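Local coordinates for protein enoyl-CoA hydratase (Thermus thermophilus, PDB 1WZ8) that probably catalyses the reversible hydration of enoyl-CoA thioesters to 3-hydroxyacyl-CoA, as a hexameric member of the crotonase family, at residues Trp91-Leu96 and Leu234-Glu239; Leu144-Gly149 and Leu241-Lys246; Pro106-Val111 and Glu204-Gly209. One frame throughout, in Å; residues are numbered along the deposited sequence.

Contact 1: residues Trp91-Leu96 and Leu234-Glu239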
loop_
_atom_site.group_PDB
_atom_site.type_symbol
_atom_site.label_atom_id
_atom_site.label_comp_id
_atom_site.label_asym_id
_atom_site.label_seq_id
_atom_site.Cartn_x
_atom_site.Cartn_y
_atom_site.Cartn_z
ATOM N N TRP A 91 0.890 14.917 18.975
ATOM C CA TRP A 91 -0.456 14.465 18.664
ATOM C C TRP A 91 -1.371 15.595 18.201
ATOM O O TRP A 91 -2.291 15.367 17.415
ATOM C CB TRP A 91 -1.037 13.719 19.864
ATOM C CG TRP A 91 -0.270 12.460 20.125
ATOM C CD1 TRP A 91 0.585 12.214 21.167
ATOM C CD2 TRP A 91 -0.222 11.301 19.285
ATOM N NE1 TRP A 91 1.161 10.974 21.022
ATOM C CE2 TRP A 91 0.685 10.392 19.876
ATOM C CE3 TRP A 91 -0.856 10.943 18.086
ATOM C CZ2 TRP A 91 0.970 9.145 19.311
ATOM C CZ3 TRP A 91 -0.570 9.702 17.523
ATOM C CH2 TRP A 91 0.337 8.819 18.139
ATOM N N GLU A 92 -1.117 16.814 18.669
ATOM C CA GLU A 92 -1.913 17.965 18.241
ATOM C C GLU A 92 -1.647 18.249 16.762
ATOM O O GLU A 92 -2.575 18.503 15.984
ATOM C CB GLU A 92 -1.545 19.204 19.058
ATOM C CG GLU A 92 -2.114 19.218 20.462
ATOM C CD GLU A 92 -1.617 20.400 21.270
ATOM O OE1 GLU A 92 -1.177 21.395 20.658
ATOM O OE2 GLU A 92 -1.679 20.338 22.516
ATOM N N ALA A 93 -0.373 18.208 16.383
ATOM C CA ALA A 93 0.032 18.465 14.999
ATOM C C ALA A 93 -0.605 17.424 14.091
ATOM O O ALA A 93 -1.084 17.732 13.002
ATOM C CB ALA A 93 1.552 18.400 14.881
ATOM N N ARG A 94 -0.610 16.178 14.550
ATOM C CA ARG A 94 -1.206 15.104 13.764
ATOM C C ARG A 94 -2.695 15.371 13.564
ATOM O O ARG A 94 -3.226 15.182 12.469
ATOM C CB ARG A 94 -0.996 13.758 14.471
ATOM C CG ARG A 94 -1.742 12.576 13.851
ATOM C CD ARG A 94 -1.363 11.279 14.571
ATOM N NE ARG A 94 -2.104 10.112 14.098
ATOM C CZ ARG A 94 -3.365 9.840 14.412
ATOM N NH1 ARG A 94 -4.047 10.655 15.206
ATOM N NH2 ARG A 94 -3.943 8.744 13.941
ATOM N N ASP A 95 -3.366 15.822 14.621
ATOM C CA ASP A 95 -4.799 16.097 14.549
ATOM C C ASP A 95 -5.155 17.375 13.795
ATOM O O ASP A 95 -6.264 17.508 13.283
ATOM C CB ASP A 95 -5.412 16.145 15.955
ATOM C CG ASP A 95 -5.508 14.770 16.597
ATOM O OD1 ASP A 95 -5.786 13.796 15.873
ATOM O OD2 ASP A 95 -5.318 14.660 17.821
ATOM N N LEU A 96 -4.221 18.316 13.726
ATOM C CA LEU A 96 -4.473 19.565 13.021
ATOM C C LEU A 96 -4.726 19.256 11.550
ATOM O O LEU A 96 -5.442 19.985 10.872
ATOM C CB LEU A 96 -3.274 20.509 13.151
ATOM C CG LEU A 96 -3.456 21.919 12.574
ATOM C CD1 LEU A 96 -4.574 22.648 13.313
ATOM C CD2 LEU A 96 -2.157 22.694 12.707
ATOM N N LEU A 234 5.796 9.573 10.186
ATOM C CA LEU A 234 7.236 9.380 10.266
ATOM C C LEU A 234 7.906 10.742 10.061
ATOM O O LEU A 234 8.856 11.088 10.763
ATOM C CB LEU A 234 7.721 8.404 9.187
ATOM C CG LEU A 234 9.239 8.407 8.955
ATOM C CD1 LEU A 234 9.975 7.952 10.221
ATOM C CD2 LEU A 234 9.574 7.501 7.788
ATOM N N SER A 235 7.411 11.527 9.110
ATOM C CA SER A 235 8.026 12.837 8.875
ATOM C C SER A 235 7.830 13.737 10.089
ATOM O O SER A 235 8.710 14.533 10.430
ATOM C CB SER A 235 7.440 13.515 7.623
ATOM O OG SER A 235 6.125 13.982 7.855
ATOM N N LEU A 236 6.678 13.609 10.743
ATOM C CA LEU A 236 6.377 14.412 11.932
ATOM C C LEU A 236 7.313 13.990 13.068
ATOM O O LEU A 236 7.869 14.832 13.779
ATOM C CB LEU A 236 4.917 14.204 12.351
ATOM C CG LEU A 236 4.349 15.037 13.507
ATOM C CD1 LEU A 236 4.409 16.518 13.164
ATOM C CD2 LEU A 236 2.909 14.608 13.780
ATOM N N ALA A 237 7.497 12.684 13.225
ATOM C CA ALA A 237 8.377 12.168 14.273
ATOM C C ALA A 237 9.819 12.604 14.039
ATOM O O ALA A 237 10.522 12.982 14.983
ATOM C CB ALA A 237 8.290 10.633 14.333
ATOM N N LEU A 238 10.272 12.548 12.787
ATOM C CA LEU A 238 11.638 12.963 12.476
ATOM C C LEU A 238 11.802 14.448 12.774
ATOM O O LEU A 238 12.844 14.876 13.264
ATOM C CB LEU A 238 11.983 12.684 11.006
ATOM C CG LEU A 238 12.193 11.205 10.664
ATOM C CD1 LEU A 238 12.375 11.045 9.165
ATOM C CD2 LEU A 238 13.407 10.664 11.421
ATOM N N GLU A 239 10.771 15.234 12.481
ATOM C CA GLU A 239 10.827 16.666 12.757
ATOM C C GLU A 239 10.989 16.897 14.253
ATOM O O GLU A 239 11.828 17.689 14.686
ATOM C CB GLU A 239 9.545 17.367 12.305
ATOM C CG GLU A 239 9.569 18.866 12.580
ATOM C CD GLU A 239 8.208 19.523 12.463
ATOM O OE1 GLU A 239 7.368 19.039 11.682
ATOM O OE2 GLU A 239 7.986 20.546 13.146
#

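Contact 2: residues Leu144-Gly149 and Leu241-Lys246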
loop_
_atom_site.group_PDB
_atom_site.type_symbol
_atom_site.label_atom_id
_atom_site.label_comp_id
_atom_site.label_asym_id
_atom_site.label_seq_id
_atom_site.Cartn_x
_atom_site.Cartn_y
_atom_site.Cartn_z
ATOM N N LEU A 144 13.654 27.092 9.694
ATOM C CA LEU A 144 13.678 27.010 11.155
ATOM C C LEU A 144 14.731 26.017 11.633
ATOM O O LEU A 144 15.190 26.087 12.775
ATOM C CB LEU A 144 12.303 26.588 11.689
ATOM C CG LEU A 144 12.152 26.394 13.202
ATOM C CD1 LEU A 144 12.420 27.711 13.917
ATOM C CD2 LEU A 144 10.752 25.891 13.527
ATOM N N GLY A 145 15.099 25.079 10.763
ATOM C CA GLY A 145 16.104 24.099 11.126
ATOM C C GLY A 145 15.589 22.704 11.439
ATOM O O GLY A 145 16.320 21.888 12.000
ATOM N N VAL A 146 14.340 22.425 11.088
ATOM C CA VAL A 146 13.765 21.103 11.331
ATOM C C VAL A 146 13.103 20.583 10.062
ATOM O O VAL A 146 12.835 21.342 9.134
ATOM C CB VAL A 146 12.712 21.129 12.475
ATOM C CG1 VAL A 146 13.377 21.507 13.792
ATOM C CG2 VAL A 146 11.601 22.114 12.146
ATOM N N ALA A 147 12.848 19.281 10.026
ATOM C CA ALA A 147 12.223 18.654 8.867
ATOM C C ALA A 147 10.798 19.153 8.650
ATOM O O ALA A 147 10.123 19.580 9.591
ATOM C CB ALA A 147 12.224 17.136 9.042
ATOM N N ALA A 148 10.340 19.103 7.400
ATOM C CA ALA A 148 8.987 19.535 7.070
ATOM C C ALA A 148 8.047 18.391 7.423
ATOM O O ALA A 148 7.615 17.638 6.552
ATOM C CB ALA A 148 8.884 19.859 5.585
ATOM N N GLY A 149 7.717 18.264 8.702
ATOM C CA GLY A 149 6.865 17.162 9.105
ATOM C C GLY A 149 5.468 17.437 9.617
ATOM O O GLY A 149 4.816 16.512 10.101
ATOM N N LEU A 241 12.181 14.882 16.420
ATOM C CA LEU A 241 13.458 14.391 16.918
ATOM C C LEU A 241 14.475 15.516 16.737
ATOM O O LEU A 241 15.456 15.612 17.471
ATOM C CB LEU A 241 13.906 13.152 16.147
ATOM C CG LEU A 241 13.351 11.832 16.680
ATOM C CD1 LEU A 241 13.584 10.717 15.664
ATOM C CD2 LEU A 241 14.029 11.508 18.015
ATOM N N GLY A 242 14.218 16.379 15.758
ATOM C CA GLY A 242 15.120 17.484 15.492
ATOM C C GLY A 242 15.044 18.614 16.506
ATOM O O GLY A 242 15.902 19.500 16.516
ATOM N N PHE A 243 14.030 18.594 17.365
ATOM C CA PHE A 243 13.886 19.650 18.363
ATOM C C PHE A 243 14.984 19.652 19.420
ATOM O O PHE A 243 15.171 20.645 20.125
ATOM C CB PHE A 243 12.504 19.581 19.021
ATOM C CG PHE A 243 11.473 20.429 18.328
ATOM C CD1 PHE A 243 11.122 20.177 17.004
ATOM C CD2 PHE A 243 10.891 21.513 18.982
ATOM C CE1 PHE A 243 10.213 20.992 16.338
ATOM C CE2 PHE A 243 9.979 22.337 18.324
ATOM C CZ PHE A 243 9.641 22.076 16.998
ATOM N N SER A 244 15.717 18.549 19.523
ATOM C CA SER A 244 16.809 18.457 20.487
ATOM C C SER A 244 18.155 18.621 19.781
ATOM O O SER A 244 19.214 18.419 20.379
ATOM C CB SER A 244 16.759 17.111 21.213
ATOM O OG SER A 244 16.803 16.032 20.297
ATOM N N GLY A 245 18.104 18.996 18.507
ATOM C CA GLY A 245 19.321 19.174 17.733
ATOM C C GLY A 245 19.807 20.609 17.683
ATOM O O GLY A 245 19.057 21.541 17.971
ATOM N N LYS A 246 21.072 20.789 17.314
ATOM C CA LYS A 246 21.652 22.122 17.236
ATOM C C LYS A 246 21.142 22.923 16.040
ATOM O O LYS A 246 21.281 24.147 16.000
ATOM C CB LYS A 246 23.182 22.028 17.196
ATOM C CG LYS A 246 23.769 21.385 18.444
ATOM C CD LYS A 246 25.264 21.636 18.581
ATOM C CE LYS A 246 26.061 20.973 17.472
ATOM N NZ LYS A 246 27.528 21.137 17.696
#

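Contact 3: residues Pro106-Val111 and Glu204-Gly209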
loop_
_atom_site.group_PDB
_atom_site.type_symbol
_atom_site.label_atom_id
_atom_site.label_comp_id
_atom_site.label_asym_id
_atom_site.label_seq_id
_atom_site.Cartn_x
_atom_site.Cartn_y
_atom_site.Cartn_z
ATOM N N PRO A 106 -17.612 19.097 4.293
ATOM C CA PRO A 106 -16.568 19.781 3.527
ATOM C C PRO A 106 -16.054 20.977 4.313
ATOM O O PRO A 106 -16.828 21.669 4.975
ATOM C CB PRO A 106 -17.296 20.207 2.253
ATOM C CG PRO A 106 -18.327 19.122 2.084
ATOM C CD PRO A 106 -18.845 18.965 3.499
ATOM N N VAL A 107 -14.747 21.205 4.236
ATOM C CA VAL A 107 -14.105 22.313 4.934
ATOM C C VAL A 107 -13.452 23.224 3.905
ATOM O O VAL A 107 -12.718 22.763 3.036
ATOM C CB VAL A 107 -13.024 21.796 5.916
ATOM C CG1 VAL A 107 -12.316 22.973 6.594
ATOM C CG2 VAL A 107 -13.659 20.884 6.952
ATOM N N VAL A 108 -13.731 24.519 4.008
ATOM C CA VAL A 108 -13.182 25.508 3.098
ATOM C C VAL A 108 -12.307 26.467 3.897
ATOM O O VAL A 108 -12.661 26.848 5.010
ATOM C CB VAL A 108 -14.304 26.336 2.426
ATOM C CG1 VAL A 108 -13.697 27.385 1.496
ATOM C CG2 VAL A 108 -15.251 25.417 1.662
ATOM N N ALA A 109 -11.167 26.845 3.334
ATOM C CA ALA A 109 -10.274 27.776 4.009
ATOM C C ALA A 109 -10.124 29.062 3.205
ATOM O O ALA A 109 -9.836 29.027 2.010
ATOM C CB ALA A 109 -8.908 27.135 4.223
ATOM N N ALA A 110 -10.342 30.199 3.862
ATOM C CA ALA A 110 -10.189 31.500 3.213
ATOM C C ALA A 110 -8.780 31.924 3.604
ATOM O O ALA A 110 -8.576 32.567 4.632
ATOM C CB ALA A 110 -11.218 32.490 3.753
ATOM N N VAL A 111 -7.812 31.551 2.777
ATOM C CA VAL A 111 -6.408 31.833 3.058
ATOM C C VAL A 111 -5.985 33.235 2.630
ATOM O O VAL A 111 -5.608 33.465 1.484
ATOM C CB VAL A 111 -5.519 30.784 2.375
ATOM C CG1 VAL A 111 -4.122 30.815 2.963
ATOM C CG2 VAL A 111 -6.147 29.400 2.539
ATOM N N GLU A 204 -20.991 28.180 0.837
ATOM C CA GLU A 204 -22.440 28.197 0.712
ATOM C C GLU A 204 -22.893 27.161 -0.311
ATOM O O GLU A 204 -23.850 26.423 -0.061
ATOM C CB GLU A 204 -22.934 29.589 0.308
ATOM C CG GLU A 204 -24.452 29.705 0.274
ATOM C CD GLU A 204 -24.928 31.137 0.130
ATOM O OE1 GLU A 204 -26.156 31.359 0.159
ATOM O OE2 GLU A 204 -24.079 32.040 -0.008
ATOM N N ARG A 205 -22.204 27.103 -1.452
ATOM C CA ARG A 205 -22.536 26.143 -2.505
ATOM C C ARG A 205 -22.457 24.717 -1.977
ATOM O O ARG A 205 -23.293 23.877 -2.311
ATOM C CB ARG A 205 -21.589 26.280 -3.705
ATOM C CG ARG A 205 -21.900 27.442 -4.641
ATOM C CD ARG A 205 -20.945 27.450 -5.838
ATOM N NE ARG A 205 -21.103 26.276 -6.696
ATOM C CZ ARG A 205 -20.254 25.937 -7.661
ATOM N NH1 ARG A 205 -19.181 26.680 -7.895
ATOM N NH2 ARG A 205 -20.473 24.854 -8.394
ATOM N N LEU A 206 -21.440 24.443 -1.168
ATOM C CA LEU A 206 -21.274 23.117 -0.588
ATOM C C LEU A 206 -22.420 22.821 0.374
ATOM O O LEU A 206 -22.918 21.699 0.426
ATOM C CB LEU A 206 -19.940 23.027 0.148
ATOM C CG LEU A 206 -18.706 23.016 -0.760
ATOM C CD1 LEU A 206 -17.461 23.307 0.057
ATOM C CD2 LEU A 206 -18.596 21.666 -1.455
ATOM N N ALA A 207 -22.841 23.832 1.132
ATOM C CA ALA A 207 -23.937 23.658 2.081
ATOM C C ALA A 207 -25.244 23.401 1.333
ATOM O O ALA A 207 -26.193 22.864 1.894
ATOM C CB ALA A 207 -24.073 24.897 2.969
ATOM N N GLN A 208 -25.293 23.791 0.067
ATOM C CA GLN A 208 -26.490 23.579 -0.741
ATOM C C GLN A 208 -26.445 22.236 -1.457
ATOM O O GLN A 208 -27.418 21.830 -2.098
ATOM C CB GLN A 208 -26.639 24.701 -1.765
ATOM C CG GLN A 208 -26.943 26.050 -1.142
ATOM C CD GLN A 208 -26.906 27.177 -2.152
ATOM O OE1 GLN A 208 -27.201 28.330 -1.827
ATOM N NE2 GLN A 208 -26.539 26.853 -3.384
ATOM N N GLY A 209 -25.313 21.551 -1.349
ATOM C CA GLY A 209 -25.174 20.261 -1.998
ATOM C C GLY A 209 -25.763 19.136 -1.170
ATOM O O GLY A 209 -26.274 19.370 -0.071
#

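Contact 1: residues Trp91-Leu96 and Leu234-Glu239
Arg94 and Leu236 hold the closest pair of CA atoms, 7.8 Å apart, where helix 83-102 passes helix 229-241. Leu236 bridges that distance almost alone. With its CG anti to the backbone N (chi1 -175°), the side chain reaches straight from its own helix and forks against the other. One prong, CD1, meets Ala93 CB at 3.8 Å. The second, CD2, settles against the turn at Arg94, 3.9 Å from the backbone N of Arg94 and 4.1 Å from its CB. Beyond that CB the arginine chain runs extended from CG to NE and carries the guanidinium away from Leu236, to a salt bridge between NE and Glu233 just before segment 234-239. A molecule of methylpentanediol, probably from the crystallisation liquor, lies beside Ala93 and is hydrogen-bonded to Glu239 OE2. These are helices packed beside subunit interfaces of the hexamer: Ala237 lies on Ala237 of a neighbouring subunit, and the Trp91 ring meets His215 of another. Between the two segments the chemistry is purely apolar: Leu236 against Ala93 and the backbone and CB of Arg94 joins the helices by dispersion and burial, while the guanidinium of Arg94 is paired with Glu233 off to one side.

Contact 2: residues Leu144-Gly149 and Leu241-Lys246
Val146 and Phe243 make the main side-chain meeting between two connecting loops, one leaving helix 141-144 and the other leading into helix 246-256. A single methyl does the touching. CG1 of Val146 lies 4.1 Å from CE1 of Phe243 and equally near CD1, approaching the ring obliquely. The valine torsion explains the choice of branch: at chi1 -64° CG1 stands opposite the carbonyl carbon, while CG2 takes the crowded position between N and C. The same CG1 also lies 4.2 Å from the carbonyl O of Gly242. Gly242 has no side chain, and the CA atoms of Val146 and Gly242 come to 5.7 Å. The Phe243 CB does not itself aim at the valine; the chi1 of -91°, well off a staggered value, swings the ring toward it. Phe243 also meets the ring of Phe240 and packs on Ile76 and Met79 of helix 73-81, and Leu248 lies against both Val146 and Phe243.

Gly145, with positive phi (105°), is the C' residue of a Schellman motif that ends helix 141-144, with Val146 N bonded to His141 O. Gly245 is the N-cap of helix 246-256, and its N donates to Gly242 O at 3.0 Å. The first loop also faces the hexamer interface, where Ala148 N is hydrogen-bonded to Thr217 of a neighbouring subunit. Across the segments the join is one methyl against an aromatic ring and a glycine: nonpolar and undirected, it relies on shape and burial, while backbone bonds to the preceding helix and within 241-246 shape the turns.

Contact 3: residues Pro106-Val111 and Glu204-Gly209
Leu206, near the C-terminal end of helix 195-207, has the largest buried area of the contact, and it lays one methyl on two residues of the segment that starts strand 107-111. Its CD1 is 3.8 Å from CB of Pro106 and 3.5 Å from CG2 of Val108, the latter tighter than usual for two carbons. CD2 takes a lesser share, 4.2 Å from the same Pro106 CB. The leucine has CG opposite its carbonyl carbon (chi1 -71°), which with an extended chi2 of 164° directs CD1 onward to the strand.

Pro106 gives the second largest area. It stands just before the strand, with its CA 7.1 Å from that of Leu206, the shortest such distance here, and it is the CB corner of its ring that meets the leucine.

Val108 is third. The direction alternates from Pro106 to Val108: the CB atoms of these two point to the helix, that of Val107 between them away. CG1 of Val108 is anti to the backbone N (chi1 179°), leaving CG2 as the branch that touches CD1; the two side chains are inclined to one another. Val108 also packs on Val202 and Ala199, one and two turns back along the same helix, and on Leu59 of neighbouring strand 57-62. Leu206 touches Ala57 at the start of that strand and Leu171 of a neighbouring subunit.

Strand 107-111 is an inner strand of the central six-stranded sheet of the crotonase fold, hydrogen-bonded to Val58, Leu60 and Ile128, and helix 195-207 lies over one of its faces. Backbone bonds join the strands; between these two segments helix and sheet are held by burial and dispersion alone, with the Val108-Leu206 methyl pair packed tightly.

How the contacts relate
All three contacts are buried and apolar across their segments, but they join different elements. Contact 1 sets helix on helix, contact 2 loop on loop, contact 3 a helix on the sheet. Contacts 1 and 2, with centres about 12 Å apart, touch directly: Leu236 CD1 lies 3.1 Å from Gly149 O, and Glu239 makes a weak hydrogen bond to Gly149, so polar links join the two apolar patches. Both touch the same neighbouring subunit. Contact 3 lies on the opposite side of the chain's centre, its centre about 26 Å from that of contact 1, although helix 83-102 is followed in the chain by its strand. Contact 1 is nearest the chain's centre and contact 2 farthest.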